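Local coordinates for protein putative NADPH:quinone oxidoreductase (Ralstonia eutropha, PDB 3IUP) that binds NADPH and probably uses it to reduce quinones, at residues E19-D23 against L348-L352. Sequence-based numbering, arbitrary orientation.
Sequences ELSLD and LAEVL
Leu22 and Leu352 carry most of this contact. On strand 17-26, Leu20 and Leu22 point to the short helical turn and Ser21, between them, points away, the alternation expected of an extended strand. The two branches of Leu22 divide the helical turn between them. Leu22 CD2 lies 3.7 Å from Leu348 CG, while Leu22 CD1 rests on the backbone where the turn starts, 3.9 Å from Ala349 N, with the methyl Ala349 CB slightly further off at 4.3 Å.

Leu352 is inserted between the two strand leucines. Leu352 CD2 packs 3.6 Å from Leu20 CB; Leu352 CD1 lies over the strand backbone, 3.7 Å from Ser21 N, and is more loosely set against Leu22 CD2 at 4.3 Å. With CG anti to the carbonyl carbon (chi1 -60°), the side chain of Leu352 extends to the strand while the backbone turn behind it is closed by the bond from Leu352 N to Ala349 O (3.1 Å). The segments meet through van der Waals contacts alone, side chain on side chain and methyl on backbone.

Neighbouring elements complete the cluster: Leu8 of strand 4-12 touches both Leu22 and Val351, Val72 of strand 70-75 touches Leu352, and Leu52 and Phe53 of helix 46-53 touch Leu20. The helical turn directly follows strand 344-347. In this partly buried leucine cluster the C-terminal part of the chain returns to pack on the N-terminal antiparallel sheet, consistent with the catalytic domain of the medium-chain dehydrogenase/reductase fold, which is built from both ends of the chain.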
ATOM      1  N   GLU A  19      -6.038  -4.706 -34.258  1.00 20.30           N
ATOM      2  CA  GLU A  19      -5.746  -5.692 -35.292  1.00 19.63           C
ATOM      3  C   GLU A  19      -4.572  -6.605 -34.872  1.00 20.39           C
ATOM      4  O   GLU A  19      -3.457  -6.132 -34.556  1.00 19.71           O
ATOM      5  CB  GLU A  19      -5.435  -5.037 -36.646  1.00 20.89           C
ATOM      6  CG  GLU A  19      -5.135  -6.058 -37.752  1.00 21.07           C
ATOM      7  CD  GLU A  19      -4.729  -5.467 -39.109  1.00 29.08           C
ATOM      8  OE1 GLU A  19      -4.761  -4.232 -39.289  1.00 36.52           O
ATOM      9  OE2 GLU A  19      -4.373  -6.231 -40.021  1.00 28.78           O
ATOM     10  N   LEU A  20      -4.828  -7.909 -34.915  1.00 19.24           N
ATOM     11  CA  LEU A  20      -3.864  -8.951 -34.658  1.00 20.32           C
ATOM     12  C   LEU A  20      -3.574  -9.620 -35.954  1.00 19.82           C
ATOM     13  O   LEU A  20      -4.497  -9.973 -36.701  1.00 21.01           O
ATOM     14  CB  LEU A  20      -4.419 -10.022 -33.684  1.00 20.18           C
ATOM     15  CG  LEU A  20      -4.759  -9.504 -32.312  1.00 23.97           C
ATOM     16  CD1 LEU A  20      -5.384 -10.601 -31.424  1.00 25.62           C
ATOM     17  CD2 LEU A  20      -3.510  -8.975 -31.643  1.00 26.50           C
ATOM     18  N   SER A  21      -2.291  -9.852 -36.234  1.00 19.97           N
ATOM     19  CA  SER A  21      -1.873 -10.425 -37.505  1.00 19.84           C
ATOM     20  C   SER A  21      -0.535 -11.123 -37.371  1.00 19.10           C
ATOM     21  O   SER A  21       0.132 -10.967 -36.363  1.00 18.45           O
ATOM     22  CB  SER A  21      -1.795  -9.328 -38.608  1.00 21.31           C
ATOM     23  OG  SER A  21      -0.780  -8.403 -38.296  1.00 24.24           O
ATOM     24  N   LEU A  22      -0.208 -11.936 -38.366  1.00 19.05           N
ATOM     25  CA  LEU A  22       1.107 -12.484 -38.541  1.00 21.22           C
ATOM     26  C   LEU A  22       1.825 -11.663 -39.617  1.00 21.48           C
ATOM     27  O   LEU A  22       1.388 -11.645 -40.771  1.00 24.30           O
ATOM     28  CB  LEU A  22       1.035 -13.960 -38.948  1.00 21.71           C
ATOM     29  CG  LEU A  22       0.330 -14.926 -38.001  1.00 23.41           C
ATOM     30  CD1 LEU A  22       0.581 -16.353 -38.507  1.00 23.50           C
ATOM     31  CD2 LEU A  22       0.769 -14.773 -36.496  1.00 21.00           C
ATOM     32  N   ASP A  23       2.902 -10.980 -39.249  1.00 20.73           N
ATOM     33  CA  ASP A  23       3.644 -10.158 -40.182  1.00 21.16           C
ATOM     34  C   ASP A  23       4.801 -10.984 -40.741  1.00 20.77           C
ATOM     35  O   ASP A  23       5.378 -11.858 -40.067  1.00 19.84           O
ATOM     36  CB  ASP A  23       4.214  -8.898 -39.495  1.00 21.43           C
ATOM     37  CG  ASP A  23       3.227  -7.713 -39.446  1.00 26.71           C
ATOM     38  OD1 ASP A  23       1.996  -7.929 -39.428  1.00 27.59           O
ATOM     39  OD2 ASP A  23       3.728  -6.524 -39.420  1.00 33.09           O
ATOM     40  N   LEU A 348       1.562 -20.675 -34.499  1.00 19.12           N
ATOM     41  CA  LEU A 348       1.392 -19.215 -34.549  1.00 20.30           C
ATOM     42  C   LEU A 348       0.031 -18.774 -35.103  1.00 20.85           C
ATOM     43  O   LEU A 348      -0.664 -17.961 -34.502  1.00 21.82           O
ATOM     44  CB  LEU A 348       2.554 -18.619 -35.358  1.00 20.22           C
ATOM     45  CG  LEU A 348       2.997 -17.245 -34.968  1.00 23.93           C
ATOM     46  CD1 LEU A 348       3.458 -17.133 -33.541  1.00 21.10           C
ATOM     47  CD2 LEU A 348       4.128 -16.819 -35.946  1.00 22.32           C
ATOM     48  N   ALA A 349      -0.394 -19.379 -36.200  1.00 20.15           N
ATOM     49  CA  ALA A 349      -1.716 -19.089 -36.782  1.00 21.19           C
ATOM     50  C   ALA A 349      -2.869 -19.402 -35.814  1.00 21.32           C
ATOM     51  O   ALA A 349      -3.867 -18.661 -35.747  1.00 21.37           O
ATOM     52  CB  ALA A 349      -1.889 -19.831 -38.060  1.00 21.14           C
ATOM     53  N   GLU A 350      -2.711 -20.467 -35.027  1.00 20.22           N
ATOM     54  CA  GLU A 350      -3.740 -20.850 -34.064  1.00 20.50           C
ATOM     55  C   GLU A 350      -3.908 -19.899 -32.868  1.00 19.30           C
ATOM     56  O   GLU A 350      -4.958 -19.887 -32.234  1.00 20.37           O
ATOM     57  CB  GLU A 350      -3.459 -22.288 -33.581  1.00 20.91           C
ATOM     58  CG  GLU A 350      -3.747 -23.339 -34.608  1.00 22.53           C
ATOM     59  CD  GLU A 350      -3.345 -24.760 -34.156  1.00 25.95           C
ATOM     60  OE1 GLU A 350      -2.378 -24.957 -33.371  1.00 21.24           O
ATOM     61  OE2 GLU A 350      -4.014 -25.722 -34.615  1.00 31.14           O
ATOM     62  N   VAL A 351      -2.895 -19.071 -32.566  1.00 18.43           N
ATOM     63  CA  VAL A 351      -3.020 -18.032 -31.581  1.00 19.73           C
ATOM     64  C   VAL A 351      -4.175 -17.097 -31.962  1.00 19.71           C
ATOM     65  O   VAL A 351      -4.829 -16.540 -31.086  1.00 21.51           O
ATOM     66  CB  VAL A 351      -1.676 -17.247 -31.427  1.00 19.45           C
ATOM     67  CG1 VAL A 351      -1.754 -16.087 -30.436  1.00 20.31           C
ATOM     68  CG2 VAL A 351      -0.517 -18.228 -31.093  1.00 19.85           C
ATOM     69  N   LEU A 352      -4.380 -16.934 -33.246  1.00 21.35           N
ATOM     70  CA  LEU A 352      -5.385 -15.992 -33.731  1.00 23.02           C
ATOM     71  C   LEU A 352      -6.692 -16.676 -34.105  1.00 23.56           C
ATOM     72  O   LEU A 352      -7.549 -16.050 -34.704  1.00 25.12           O
ATOM     73  CB  LEU A 352      -4.824 -15.141 -34.876  1.00 22.73           C
ATOM     74  CG  LEU A 352      -3.596 -14.307 -34.464  1.00 23.34           C
ATOM     75  CD1 LEU A 352      -3.183 -13.364 -35.638  1.00 24.03           C
ATOM     76  CD2 LEU A 352      -3.763 -13.517 -33.175  1.00 27.21           C
TER